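Local coordinates for protein glutathione peroxidase (Schistosoma mansoni, PDB 2V1M) that reduces hydrogen peroxide to water at the expense of glutathione, which is oxidised to its disulfide, at residues Gln52-Leu65 with Ala154-Leu166. Numbering follows the deposited sequence.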
# COMPACT_ATOMS: atom_id res chain seq x y z
N GLN A 52 -8.34 -9.21 5.04
CA GLN A 52 -8.02 -9.84 3.76
C GLN A 52 -6.54 -9.64 3.41
O GLN A 52 -5.92 -10.55 2.85
CB GLN A 52 -8.90 -9.30 2.65
CG GLN A 52 -10.36 -9.74 2.82
CD GLN A 52 -11.22 -9.45 1.61
OE1 GLN A 52 -10.75 -9.02 0.56
NE2 GLN A 52 -12.50 -9.72 1.74
N LEU A 53 -5.99 -8.45 3.68
CA LEU A 53 -4.56 -8.24 3.40
C LEU A 53 -3.68 -9.20 4.20
O LEU A 53 -2.68 -9.71 3.69
CB LEU A 53 -4.15 -6.78 3.63
CG LEU A 53 -4.77 -5.80 2.64
CD1 LEU A 53 -4.56 -4.36 3.17
CD2 LEU A 53 -4.10 -5.93 1.25
N GLN A 54 -4.01 -9.41 5.48
CA GLN A 54 -3.20 -10.33 6.29
C GLN A 54 -3.32 -11.78 5.77
O GLN A 54 -2.32 -12.52 5.76
CB GLN A 54 -3.60 -10.22 7.77
CG GLN A 54 -2.91 -11.23 8.65
CD GLN A 54 -1.42 -11.26 8.58
OE1 GLN A 54 -0.76 -10.26 8.22
NE2 GLN A 54 -0.85 -12.44 8.91
N GLU A 55 -4.52 -12.18 5.34
CA GLU A 55 -4.68 -13.50 4.72
C GLU A 55 -3.87 -13.60 3.42
O GLU A 55 -3.27 -14.64 3.13
CB GLU A 55 -6.16 -13.79 4.47
CG GLU A 55 -6.97 -14.05 5.74
CD GLU A 55 -8.40 -13.46 5.77
OE1 GLU A 55 -8.96 -13.12 4.71
OE2 GLU A 55 -8.99 -13.33 6.87
N MET A 56 -3.90 -12.55 2.62
CA MET A 56 -3.15 -12.62 1.37
C MET A 56 -1.65 -12.61 1.59
O MET A 56 -0.94 -13.35 0.90
CB MET A 56 -3.55 -11.50 0.45
CG MET A 56 -4.97 -11.61 -0.04
SD MET A 56 -5.57 -10.14 -0.90
CE MET A 56 -4.57 -10.22 -2.38
N HIS A 57 -1.18 -11.83 2.56
CA HIS A 57 0.23 -11.90 2.96
C HIS A 57 0.58 -13.35 3.31
O HIS A 57 1.59 -13.90 2.87
CB HIS A 57 0.45 -11.03 4.18
CG HIS A 57 1.79 -11.24 4.80
ND1 HIS A 57 2.92 -10.58 4.35
CD2 HIS A 57 2.17 -12.07 5.81
CE1 HIS A 57 3.93 -11.00 5.10
NE2 HIS A 57 3.52 -11.91 5.96
N THR A 58 -0.23 -13.96 4.17
CA THR A 58 0.10 -15.30 4.64
C THR A 58 0.10 -16.32 3.49
O THR A 58 0.93 -17.24 3.45
CB THR A 58 -0.82 -15.67 5.80
OG1 THR A 58 -0.56 -14.76 6.89
CG2 THR A 58 -0.58 -17.08 6.28
N ARG A 59 -0.82 -16.16 2.53
CA ARG A 59 -0.88 -17.07 1.39
C ARG A 59 0.29 -16.88 0.42
O ARG A 59 0.78 -17.85 -0.17
CB ARG A 59 -2.23 -16.93 0.65
CG ARG A 59 -2.42 -17.90 -0.50
CD ARG A 59 -3.74 -17.71 -1.19
NE ARG A 59 -4.78 -18.51 -0.54
CZ ARG A 59 -6.00 -18.69 -1.02
NH1 ARG A 59 -6.86 -19.44 -0.36
NH2 ARG A 59 -6.37 -18.10 -2.16
N LEU A 60 0.71 -15.62 0.23
CA LEU A 60 1.54 -15.27 -0.94
C LEU A 60 2.90 -14.70 -0.63
O LEU A 60 3.70 -14.55 -1.58
CB LEU A 60 0.75 -14.34 -1.85
CG LEU A 60 -0.52 -14.99 -2.45
CD1 LEU A 60 -1.32 -13.95 -3.22
CD2 LEU A 60 -0.21 -16.20 -3.32
N VAL A 61 3.24 -14.36 0.62
CA VAL A 61 4.56 -13.79 0.88
C VAL A 61 5.69 -14.72 0.42
O VAL A 61 6.69 -14.26 -0.14
CB VAL A 61 4.71 -13.42 2.37
CG1 VAL A 61 4.61 -14.64 3.30
CG2 VAL A 61 6.01 -12.60 2.61
N GLY A 62 5.51 -16.02 0.63
CA GLY A 62 6.53 -16.99 0.23
C GLY A 62 6.71 -17.10 -1.28
O GLY A 62 7.72 -17.66 -1.72
N LYS A 63 5.73 -16.65 -2.05
CA LYS A 63 5.76 -16.68 -3.50
C LYS A 63 6.27 -15.38 -4.10
O LYS A 63 6.45 -15.30 -5.31
CB LYS A 63 4.36 -16.98 -4.03
CG LYS A 63 3.82 -18.34 -3.64
CD LYS A 63 2.43 -18.58 -4.26
CE LYS A 63 1.60 -19.59 -3.49
NZ LYS A 63 2.37 -20.82 -3.20
N GLY A 64 6.49 -14.38 -3.25
CA GLY A 64 7.08 -13.10 -3.70
C GLY A 64 6.20 -11.86 -3.56
O GLY A 64 6.59 -10.81 -4.07
N LEU A 65 5.03 -11.96 -2.92
CA LEU A 65 4.21 -10.79 -2.69
C LEU A 65 4.69 -10.00 -1.47
O LEU A 65 4.91 -10.62 -0.40
CB LEU A 65 2.75 -11.17 -2.47
CG LEU A 65 1.82 -9.98 -2.18
CD1 LEU A 65 1.69 -9.05 -3.38
CD2 LEU A 65 0.45 -10.51 -1.77
N ALA A 154 -12.30 -5.25 -2.90
CA ALA A 154 -11.83 -6.17 -1.89
C ALA A 154 -10.41 -6.62 -2.23
O ALA A 154 -10.16 -7.00 -3.37
CB ALA A 154 -12.75 -7.39 -1.83
N PRO A 155 -9.50 -6.68 -1.23
CA PRO A 155 -8.15 -7.18 -1.55
C PRO A 155 -8.19 -8.54 -2.23
O PRO A 155 -7.41 -8.79 -3.14
CB PRO A 155 -7.47 -7.22 -0.17
CG PRO A 155 -8.11 -6.02 0.58
CD PRO A 155 -9.58 -6.07 0.13
N TYR A 156 -9.09 -9.43 -1.81
CA TYR A 156 -9.16 -10.75 -2.43
C TYR A 156 -9.38 -10.69 -3.93
O TYR A 156 -8.94 -11.59 -4.66
CB TYR A 156 -10.27 -11.58 -1.79
CG TYR A 156 -10.00 -12.13 -0.43
CD1 TYR A 156 -8.72 -12.12 0.12
CD2 TYR A 156 -11.02 -12.70 0.30
CE1 TYR A 156 -8.46 -12.69 1.34
CE2 TYR A 156 -10.78 -13.26 1.56
CZ TYR A 156 -9.49 -13.24 2.06
OH TYR A 156 -9.26 -13.80 3.29
N ASP A 157 -10.08 -9.67 -4.40
CA ASP A 157 -10.34 -9.56 -5.84
C ASP A 157 -9.14 -9.15 -6.65
O ASP A 157 -9.20 -9.15 -7.89
CB ASP A 157 -11.50 -8.63 -6.07
CG ASP A 157 -12.84 -9.24 -5.57
OD1 ASP A 157 -12.91 -10.46 -5.39
OD2 ASP A 157 -13.81 -8.51 -5.44
N ILE A 158 -8.03 -8.84 -5.98
CA ILE A 158 -6.77 -8.48 -6.64
C ILE A 158 -5.86 -9.73 -6.78
O ILE A 158 -4.84 -9.70 -7.48
CB ILE A 158 -6.08 -7.35 -5.83
CG1 ILE A 158 -7.03 -6.16 -5.71
CG2 ILE A 158 -4.75 -6.91 -6.48
CD1 ILE A 158 -6.54 -5.08 -4.77
N GLU A 159 -6.24 -10.83 -6.13
CA GLU A 159 -5.33 -11.97 -6.06
C GLU A 159 -5.02 -12.56 -7.44
O GLU A 159 -3.87 -12.94 -7.68
CB GLU A 159 -5.94 -13.03 -5.14
CG GLU A 159 -4.96 -14.09 -4.76
CD GLU A 159 -5.26 -14.76 -3.43
OE1 GLU A 159 -5.81 -14.12 -2.50
OE2 GLU A 159 -4.92 -15.95 -3.35
N GLY A 160 -6.00 -12.65 -8.33
CA GLY A 160 -5.76 -13.19 -9.67
C GLY A 160 -4.67 -12.38 -10.41
O GLY A 160 -3.75 -12.94 -11.04
N ASP A 161 -4.78 -11.05 -10.34
CA ASP A 161 -3.80 -10.19 -10.97
C ASP A 161 -2.43 -10.35 -10.32
O ASP A 161 -1.40 -10.35 -11.01
CB ASP A 161 -4.25 -8.73 -10.91
CG ASP A 161 -5.50 -8.44 -11.78
OD1 ASP A 161 -5.80 -9.22 -12.70
OD2 ASP A 161 -6.14 -7.37 -11.55
N ILE A 162 -2.39 -10.47 -8.99
CA ILE A 162 -1.13 -10.74 -8.32
C ILE A 162 -0.51 -12.04 -8.83
O ILE A 162 0.69 -12.08 -9.09
CB ILE A 162 -1.36 -10.79 -6.79
CG1 ILE A 162 -1.59 -9.34 -6.27
CG2 ILE A 162 -0.13 -11.43 -6.07
CD1 ILE A 162 -2.21 -9.31 -4.86
N MET A 163 -1.29 -13.11 -8.94
CA MET A 163 -0.74 -14.39 -9.42
C MET A 163 -0.12 -14.24 -10.78
O MET A 163 0.93 -14.86 -11.07
CB MET A 163 -1.79 -15.52 -9.44
CG MET A 163 -2.41 -15.84 -8.07
SD MET A 163 -1.30 -15.97 -6.71
CE MET A 163 -0.53 -17.56 -7.05
N GLU A 164 -0.75 -13.48 -11.68
CA GLU A 164 -0.16 -13.30 -13.01
C GLU A 164 1.23 -12.67 -12.87
O GLU A 164 2.22 -13.15 -13.47
CB GLU A 164 -1.09 -12.50 -13.93
CG GLU A 164 -2.41 -13.25 -14.28
CD GLU A 164 -3.46 -12.43 -15.03
OE1 GLU A 164 -3.85 -11.33 -14.59
OE2 GLU A 164 -3.93 -12.92 -16.07
N LEU A 165 1.32 -11.62 -12.07
CA LEU A 165 2.62 -10.94 -11.96
C LEU A 165 3.66 -11.78 -11.20
O LEU A 165 4.86 -11.68 -11.48
CB LEU A 165 2.46 -9.57 -11.34
CG LEU A 165 1.56 -8.58 -12.10
CD1 LEU A 165 1.63 -7.22 -11.39
CD2 LEU A 165 2.01 -8.45 -13.56
N LEU A 166 3.22 -12.59 -10.24
CA LEU A 166 4.17 -13.48 -9.51
C LEU A 166 4.75 -14.53 -10.43
O LEU A 166 5.90 -14.94 -10.25
CB LEU A 166 3.47 -14.20 -8.35
CG LEU A 166 3.10 -13.32 -7.14
CD1 LEU A 166 2.27 -14.12 -6.17
CD2 LEU A 166 4.33 -12.77 -6.40
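Helix 52-60 and helix 159-166 run in nearly the same direction, 27° apart, with their axes 12.4 Å from each other at closest approach. The backbones come nearest at Q52 and P155. Here the Q52 side chain lies flat over one face of the Y156 ring. Its CG sits above the ring centre at 3.6 Å, a CH-pi contact, and its amide plane is 7° from the ring plane. The chain is extended beyond CG, which lays the amide along the ring, with OE1 over its CG end, next to the Y156 backbone N. Y156 N donates to Q52 OE1 at 2.9 Å, nearly straight at 168°. This bond, together with the stacking, would hold the amide over the ring. In the conformer described, M56 meets the edge of the same ring with CG and SD, a Met-aromatic contact. In that conformer its SD also rests on P155 CB, and the turn at chi3 brings CE to 3.5 Å from I162 CD1. On the outer side, R59 and E159 form a salt bridge. R59 NH2 gives a hydrogen bond to E159 OE2, 2.9 Å away, on the syn side but tilted out of the plane of a carboxylate turned almost perpendicular to the guanidinium. L60 is a knob in the hole formed by E159, I162, M163 and L166. Its CD1 faces I162 CG2, and its CD2 lies 3.6 Å from M163 SD. Helix 52-60 then closes in a Schellman motif, with L65 N bonded to L60 O and G64 N to V61 O. G64 has positive phi, and L166 CD2 packs against its carbonyl carbon at 3.5 Å. L53 and L166 also touch strand 33-39, while I162 touches strand 136-139. The two helices thus pack side by side on the central mixed sheet, an arrangement characteristic of the thioredoxin fold of glutathione peroxidases.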